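Local coordinates for protein putative polyphosphate kinase 2 (Pseudomonas aeruginosa PAO1, PDB 3CZP) that uses inorganic polyphosphate as phosphate donor to convert AMP to ADP, and less efficiently GMP to GDP, with magnesium as cofactor, at residues 36-49 with 98-112. Residues are numbered along the deposited sequence; the frame is centred on the assembly and turned at random.
Sequences LKQQARFPVIILIN and PPKGRTGIFFGNWYS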
loop_
_atom_site.group_PDB
_atom_site.type_symbol
_atom_site.label_atom_id
_atom_site.label_comp_id
_atom_site.label_asym_id
_atom_site.label_seq_id
_atom_site.Cartn_x
_atom_site.Cartn_y
_atom_site.Cartn_z
ATOM N N LEU A 36 -4.876 14.716 -18.937
ATOM C CA LEU A 36 -5.349 14.054 -17.756
ATOM C C LEU A 36 -4.262 13.955 -16.682
ATOM O O LEU A 36 -4.538 14.162 -15.500
ATOM C CB LEU A 36 -5.870 12.636 -18.124
ATOM C CG LEU A 36 -6.368 11.754 -16.938
ATOM C CD1 LEU A 36 -7.766 12.181 -16.338
ATOM C CD2 LEU A 36 -6.435 10.306 -17.349
ATOM N N LYS A 37 -3.067 13.542 -17.083
ATOM C CA LYS A 37 -1.936 13.433 -16.194
ATOM C C LYS A 37 -1.594 14.812 -15.695
ATOM O O LYS A 37 -1.440 15.045 -14.481
ATOM C CB LYS A 37 -0.759 12.773 -16.927
ATOM C CG LYS A 37 0.577 12.639 -16.141
ATOM C CD LYS A 37 1.748 12.434 -17.107
ATOM C CE LYS A 37 3.105 12.327 -16.391
ATOM N NZ LYS A 37 4.078 11.698 -17.326
ATOM N N GLN A 38 -1.465 15.747 -16.635
ATOM C CA GLN A 38 -1.191 17.151 -16.283
ATOM C C GLN A 38 -2.182 17.744 -15.275
ATOM O O GLN A 38 -1.796 18.328 -14.273
ATOM C CB GLN A 38 -1.138 18.013 -17.541
ATOM C CG GLN A 38 -0.022 17.630 -18.495
ATOM C CD GLN A 38 1.388 17.645 -17.868
ATOM O OE1 GLN A 38 1.955 16.586 -17.522
ATOM N NE2 GLN A 38 1.969 18.842 -17.751
ATOM N N GLN A 39 -3.467 17.604 -15.531
ATOM C CA GLN A 39 -4.472 18.139 -14.596
ATOM C C GLN A 39 -4.459 17.453 -13.195
ATOM O O GLN A 39 -4.657 18.100 -12.178
ATOM C CB GLN A 39 -5.861 18.021 -15.203
ATOM C CG GLN A 39 -6.108 18.947 -16.314
ATOM C CD GLN A 39 -7.540 18.977 -16.770
ATOM O OE1 GLN A 39 -8.429 18.461 -16.082
ATOM N NE2 GLN A 39 -7.783 19.601 -17.949
ATOM N N ALA A 40 -4.206 16.148 -13.174
ATOM C CA ALA A 40 -4.148 15.387 -11.920
ATOM C C ALA A 40 -5.372 15.635 -11.037
ATOM O O ALA A 40 -5.251 15.780 -9.818
ATOM C CB ALA A 40 -2.859 15.704 -11.143
ATOM N N ARG A 41 -6.541 15.639 -11.640
ATOM C CA ARG A 41 -7.727 16.092 -10.964
ATOM C C ARG A 41 -8.749 14.982 -10.745
ATOM O O ARG A 41 -9.568 15.088 -9.862
ATOM C CB ARG A 41 -8.275 17.343 -11.729
ATOM C CG ARG A 41 -9.584 17.838 -11.306
ATOM C CD ARG A 41 -9.851 19.114 -12.066
ATOM N NE ARG A 41 -10.018 18.912 -13.505
ATOM C CZ ARG A 41 -11.187 18.945 -14.132
ATOM N NH1 ARG A 41 -12.319 19.165 -13.444
ATOM N NH2 ARG A 41 -11.251 18.781 -15.452
ATOM N N PHE A 42 -8.648 13.886 -11.512
ATOM C CA PHE A 42 -9.593 12.846 -11.394
ATOM C C PHE A 42 -9.038 11.573 -12.042
ATOM O O PHE A 42 -8.165 11.628 -12.912
ATOM C CB PHE A 42 -10.973 13.234 -12.013
ATOM C CG PHE A 42 -10.915 13.524 -13.497
ATOM C CD1 PHE A 42 -11.063 12.506 -14.426
ATOM C CD2 PHE A 42 -10.731 14.830 -13.964
ATOM C CE1 PHE A 42 -11.019 12.758 -15.838
ATOM C CE2 PHE A 42 -10.662 15.076 -15.377
ATOM C CZ PHE A 42 -10.786 14.008 -16.308
ATOM N N PRO A 43 -9.512 10.444 -11.583
ATOM C CA PRO A 43 -9.175 9.151 -12.136
ATOM C C PRO A 43 -10.055 8.768 -13.283
ATOM O O PRO A 43 -11.200 9.224 -13.368
ATOM C CB PRO A 43 -9.471 8.213 -10.972
ATOM C CG PRO A 43 -10.582 8.781 -10.295
ATOM C CD PRO A 43 -10.341 10.293 -10.382
ATOM N N VAL A 44 -9.546 7.870 -14.123
ATOM C CA VAL A 44 -10.357 7.233 -15.122
ATOM C C VAL A 44 -10.436 5.735 -14.867
ATOM O O VAL A 44 -9.444 5.106 -14.672
ATOM C CB VAL A 44 -9.817 7.496 -16.537
ATOM C CG1 VAL A 44 -10.693 6.749 -17.598
ATOM C CG2 VAL A 44 -9.849 8.944 -16.781
ATOM N N ILE A 45 -11.665 5.210 -14.782
ATOM C CA ILE A 45 -11.857 3.796 -14.581
ATOM C C ILE A 45 -12.673 3.226 -15.720
ATOM O O ILE A 45 -13.736 3.760 -16.059
ATOM C CB ILE A 45 -12.589 3.493 -13.223
ATOM C CG1 ILE A 45 -11.808 4.146 -12.096
ATOM C CG2 ILE A 45 -12.871 1.889 -13.078
ATOM C CD1 ILE A 45 -12.602 4.247 -10.726
ATOM N N ILE A 46 -12.181 2.136 -16.279
ATOM C CA ILE A 46 -12.811 1.456 -17.397
ATOM C C ILE A 46 -13.080 -0.003 -17.024
ATOM O O ILE A 46 -12.181 -0.724 -16.719
ATOM C CB ILE A 46 -11.915 1.503 -18.687
ATOM C CG1 ILE A 46 -11.511 2.961 -19.065
ATOM C CG2 ILE A 46 -12.564 0.737 -19.815
ATOM C CD1 ILE A 46 -10.338 3.044 -20.149
ATOM N N LEU A 47 -14.361 -0.374 -16.994
ATOM C CA LEU A 47 -14.797 -1.768 -16.782
ATOM C C LEU A 47 -15.053 -2.466 -18.106
ATOM O O LEU A 47 -15.636 -1.899 -19.030
ATOM C CB LEU A 47 -16.020 -1.828 -15.903
ATOM C CG LEU A 47 -16.072 -0.976 -14.605
ATOM C CD1 LEU A 47 -17.393 -1.277 -13.830
ATOM C CD2 LEU A 47 -14.807 -1.092 -13.768
ATOM N N ILE A 48 -14.604 -3.710 -18.163
ATOM C CA ILE A 48 -14.595 -4.538 -19.370
ATOM C C ILE A 48 -15.345 -5.792 -19.018
ATOM O O ILE A 48 -14.947 -6.485 -18.093
ATOM C CB ILE A 48 -13.108 -4.866 -19.872
ATOM C CG1 ILE A 48 -12.346 -3.560 -20.135
ATOM C CG2 ILE A 48 -13.117 -5.818 -21.051
ATOM C CD1 ILE A 48 -12.906 -2.678 -21.279
ATOM N N ASN A 49 -16.449 -6.024 -19.724
ATOM C CA ASN A 49 -17.386 -7.079 -19.468
ATOM C C ASN A 49 -18.061 -7.556 -20.756
ATOM O O ASN A 49 -17.869 -6.940 -21.802
ATOM C CB ASN A 49 -18.469 -6.531 -18.544
ATOM C CG ASN A 49 -17.967 -6.279 -17.085
ATOM O OD1 ASN A 49 -17.746 -5.123 -16.699
ATOM N ND2 ASN A 49 -17.819 -7.356 -16.289
ATOM N N PRO A 98 -7.185 3.575 -9.471
ATOM C CA PRO A 98 -6.075 4.386 -9.966
ATOM C C PRO A 98 -6.182 5.776 -9.401
ATOM O O PRO A 98 -7.268 6.264 -9.220
ATOM C CB PRO A 98 -6.326 4.448 -11.468
ATOM C CG PRO A 98 -7.815 4.220 -11.588
ATOM C CD PRO A 98 -8.319 3.562 -10.412
ATOM N N PRO A 99 -5.055 6.409 -9.094
ATOM C CA PRO A 99 -5.033 7.763 -8.579
ATOM C C PRO A 99 -5.467 8.814 -9.622
ATOM O O PRO A 99 -5.445 8.583 -10.846
ATOM C CB PRO A 99 -3.567 7.958 -8.173
ATOM C CG PRO A 99 -2.796 6.842 -8.869
ATOM C CD PRO A 99 -3.733 5.786 -9.253
ATOM N N LYS A 100 -5.792 9.985 -9.161
ATOM C CA LYS A 100 -6.031 11.086 -10.054
ATOM C C LYS A 100 -4.957 11.224 -11.088
ATOM O O LYS A 100 -3.743 11.092 -10.765
ATOM C CB LYS A 100 -6.142 12.378 -9.236
ATOM C CG LYS A 100 -7.333 12.383 -8.329
ATOM C CD LYS A 100 -7.322 13.633 -7.445
ATOM C CE LYS A 100 -8.434 13.608 -6.415
ATOM N NZ LYS A 100 -8.361 14.826 -5.583
ATOM N N GLY A 101 -5.384 11.416 -12.334
ATOM C CA GLY A 101 -4.488 11.598 -13.427
ATOM C C GLY A 101 -4.088 10.300 -14.111
ATOM O O GLY A 101 -3.459 10.357 -15.146
ATOM N N ARG A 102 -4.552 9.158 -13.616
ATOM C CA ARG A 102 -4.273 7.861 -14.246
ATOM C C ARG A 102 -5.530 7.106 -14.599
ATOM O O ARG A 102 -6.630 7.494 -14.205
ATOM C CB ARG A 102 -3.326 7.099 -13.360
ATOM C CG ARG A 102 -1.944 7.644 -13.444
ATOM C CD ARG A 102 -0.984 6.833 -12.624
ATOM N NE ARG A 102 -0.945 5.448 -13.115
ATOM C CZ ARG A 102 0.028 4.932 -13.848
ATOM N NH1 ARG A 102 1.134 5.634 -14.127
ATOM N NH2 ARG A 102 -0.084 3.690 -14.280
ATOM N N THR A 103 -5.337 6.029 -15.368
ATOM C CA THR A 103 -6.369 5.167 -15.841
ATOM C C THR A 103 -6.096 3.757 -15.323
ATOM O O THR A 103 -4.967 3.247 -15.357
ATOM C CB THR A 103 -6.424 5.088 -17.421
ATOM O OG1 THR A 103 -6.675 6.379 -17.958
ATOM C CG2 THR A 103 -7.488 4.047 -17.951
ATOM N N GLY A 104 -7.195 3.146 -14.900
ATOM C CA GLY A 104 -7.221 1.757 -14.474
ATOM C C GLY A 104 -8.259 1.040 -15.299
ATOM O O GLY A 104 -9.372 1.545 -15.478
ATOM N N ILE A 105 -7.905 -0.137 -15.808
ATOM C CA ILE A 105 -8.854 -0.940 -16.611
ATOM C C ILE A 105 -9.059 -2.298 -15.890
ATOM O O ILE A 105 -8.097 -3.013 -15.610
ATOM C CB ILE A 105 -8.330 -1.224 -18.040
ATOM C CG1 ILE A 105 -7.978 0.089 -18.776
ATOM C CG2 ILE A 105 -9.371 -2.178 -18.805
ATOM C CD1 ILE A 105 -7.502 -0.094 -20.216
ATOM N N PHE A 106 -10.305 -2.576 -15.535
ATOM C CA PHE A 106 -10.684 -3.700 -14.691
ATOM C C PHE A 106 -11.421 -4.775 -15.471
ATOM O O PHE A 106 -12.589 -4.621 -15.831
ATOM C CB PHE A 106 -11.617 -3.223 -13.566
ATOM C CG PHE A 106 -10.960 -2.285 -12.558
ATOM C CD1 PHE A 106 -9.621 -1.943 -12.627
ATOM C CD2 PHE A 106 -11.702 -1.765 -11.513
ATOM C CE1 PHE A 106 -9.049 -1.059 -11.650
ATOM C CE2 PHE A 106 -11.115 -0.926 -10.543
ATOM C CZ PHE A 106 -9.812 -0.602 -10.615
ATOM N N PHE A 107 -10.759 -5.910 -15.602
ATOM C CA PHE A 107 -11.396 -7.132 -15.976
ATOM C C PHE A 107 -11.841 -7.817 -14.657
ATOM O O PHE A 107 -11.424 -7.433 -13.520
ATOM C CB PHE A 107 -10.418 -8.103 -16.659
ATOM C CG PHE A 107 -9.942 -7.706 -18.057
ATOM C CD1 PHE A 107 -10.540 -8.230 -19.188
ATOM C CD2 PHE A 107 -8.801 -6.960 -18.215
ATOM C CE1 PHE A 107 -10.063 -7.894 -20.472
ATOM C CE2 PHE A 107 -8.315 -6.644 -19.469
ATOM C CZ PHE A 107 -8.958 -7.132 -20.611
ATOM N N GLY A 108 -12.639 -8.857 -14.785
ATOM C CA GLY A 108 -13.056 -9.654 -13.597
ATOM C C GLY A 108 -13.512 -8.774 -12.444
ATOM O O GLY A 108 -13.146 -9.033 -11.278
ATOM N N ASN A 109 -14.310 -7.742 -12.746
ATOM C CA ASN A 109 -14.608 -6.723 -11.771
ATOM C C ASN A 109 -15.852 -7.209 -10.957
ATOM O O ASN A 109 -16.192 -8.383 -10.975
ATOM C CB ASN A 109 -14.807 -5.391 -12.508
ATOM C CG ASN A 109 -15.795 -5.523 -13.661
ATOM O OD1 ASN A 109 -16.924 -6.012 -13.483
ATOM N ND2 ASN A 109 -15.369 -5.152 -14.826
ATOM N N TRP A 110 -16.528 -6.318 -10.280
ATOM C CA TRP A 110 -17.690 -6.703 -9.477
ATOM C C TRP A 110 -18.851 -7.331 -10.316
ATOM O O TRP A 110 -19.489 -8.259 -9.881
ATOM C CB TRP A 110 -18.118 -5.502 -8.629
ATOM C CG TRP A 110 -18.092 -4.166 -9.276
ATOM C CD1 TRP A 110 -19.120 -3.556 -9.887
ATOM C CD2 TRP A 110 -16.967 -3.263 -9.370
ATOM N NE1 TRP A 110 -18.742 -2.325 -10.325
ATOM C CE2 TRP A 110 -17.420 -2.117 -10.040
ATOM C CE3 TRP A 110 -15.625 -3.314 -8.952
ATOM C CZ2 TRP A 110 -16.597 -1.009 -10.267
ATOM C CZ3 TRP A 110 -14.798 -2.226 -9.216
ATOM C CH2 TRP A 110 -15.293 -1.100 -9.873
ATOM N N TYR A 111 -19.057 -6.886 -11.542
ATOM C CA TYR A 111 -20.036 -7.470 -12.456
ATOM C C TYR A 111 -19.759 -8.893 -12.871
ATOM O O TYR A 111 -20.667 -9.726 -12.843
ATOM C CB TYR A 111 -20.185 -6.590 -13.678
ATOM C CG TYR A 111 -20.702 -5.239 -13.331
ATOM C CD1 TYR A 111 -21.983 -5.091 -12.796
ATOM C CD2 TYR A 111 -19.939 -4.122 -13.487
ATOM C CE1 TYR A 111 -22.485 -3.868 -12.447
ATOM C CE2 TYR A 111 -20.425 -2.891 -13.132
ATOM C CZ TYR A 111 -21.739 -2.764 -12.644
ATOM O OH TYR A 111 -22.254 -1.508 -12.281
ATOM N N SER A 112 -18.520 -9.198 -13.229
ATOM C CA SER A 112 -18.123 -10.567 -13.547
ATOM C C SER A 112 -18.395 -11.437 -12.338
ATOM O O SER A 112 -18.928 -12.512 -12.454
ATOM C CB SER A 112 -16.642 -10.681 -13.926
ATOM O OG SER A 112 -16.217 -9.572 -14.693
HETATM O O HOH W 1 -14.191 -8.970 -17.451
#
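Pro-98 lays the CG side of its ring against the Val-44 carbonyl and meets CG1 of Ile-45 through CD, the two side chains crossing at about a right angle. A type II turn from Pro-99 to Arg-102 follows; in it Lys-100 runs its methylenes along the backbone of Ala-40 and Arg-41, and Gly-101 N donates to Phe-42 O (2.8 Å) from above the carbonyl plane. Gly-101, with the positive phi of a type II turn's third residue, also makes a CA-H...O contact from CA to Leu-36 O (3.3 Å). From Thr-103 the chain pairs in parallel with strand 44-49, joining the first and third strands of the 2-3-1-4-5, P-loop NTPase-type sheet of the N-terminal PPK2 domain, probably catalytically inactive. On one face Ile-105 CG2 packs 3.5 Å from Ile-48 CG1; on the other, Ile-45 CG2 sits over the rim of the Phe-106 ring. Phe-106 O is gripped from opposite faces by Ile-48 N and Asn-109 ND2. With CG between its backbone N and carbonyl carbon (chi1 51°), Asn-109 turns its amide back to the strand end, where ND2 donates to Asn-49 OD1 (3.0 Å) and OD1 accepts from Asn-49 ND2 (3.2 Å). Asn-109 also N-caps helix 110-119, its capping box with Ser-112 resting on weak bonds. Leu-47 CD1 touches Trp-110 CZ2 and meets the Tyr-111 ring edge at CE2 (3.5 Å).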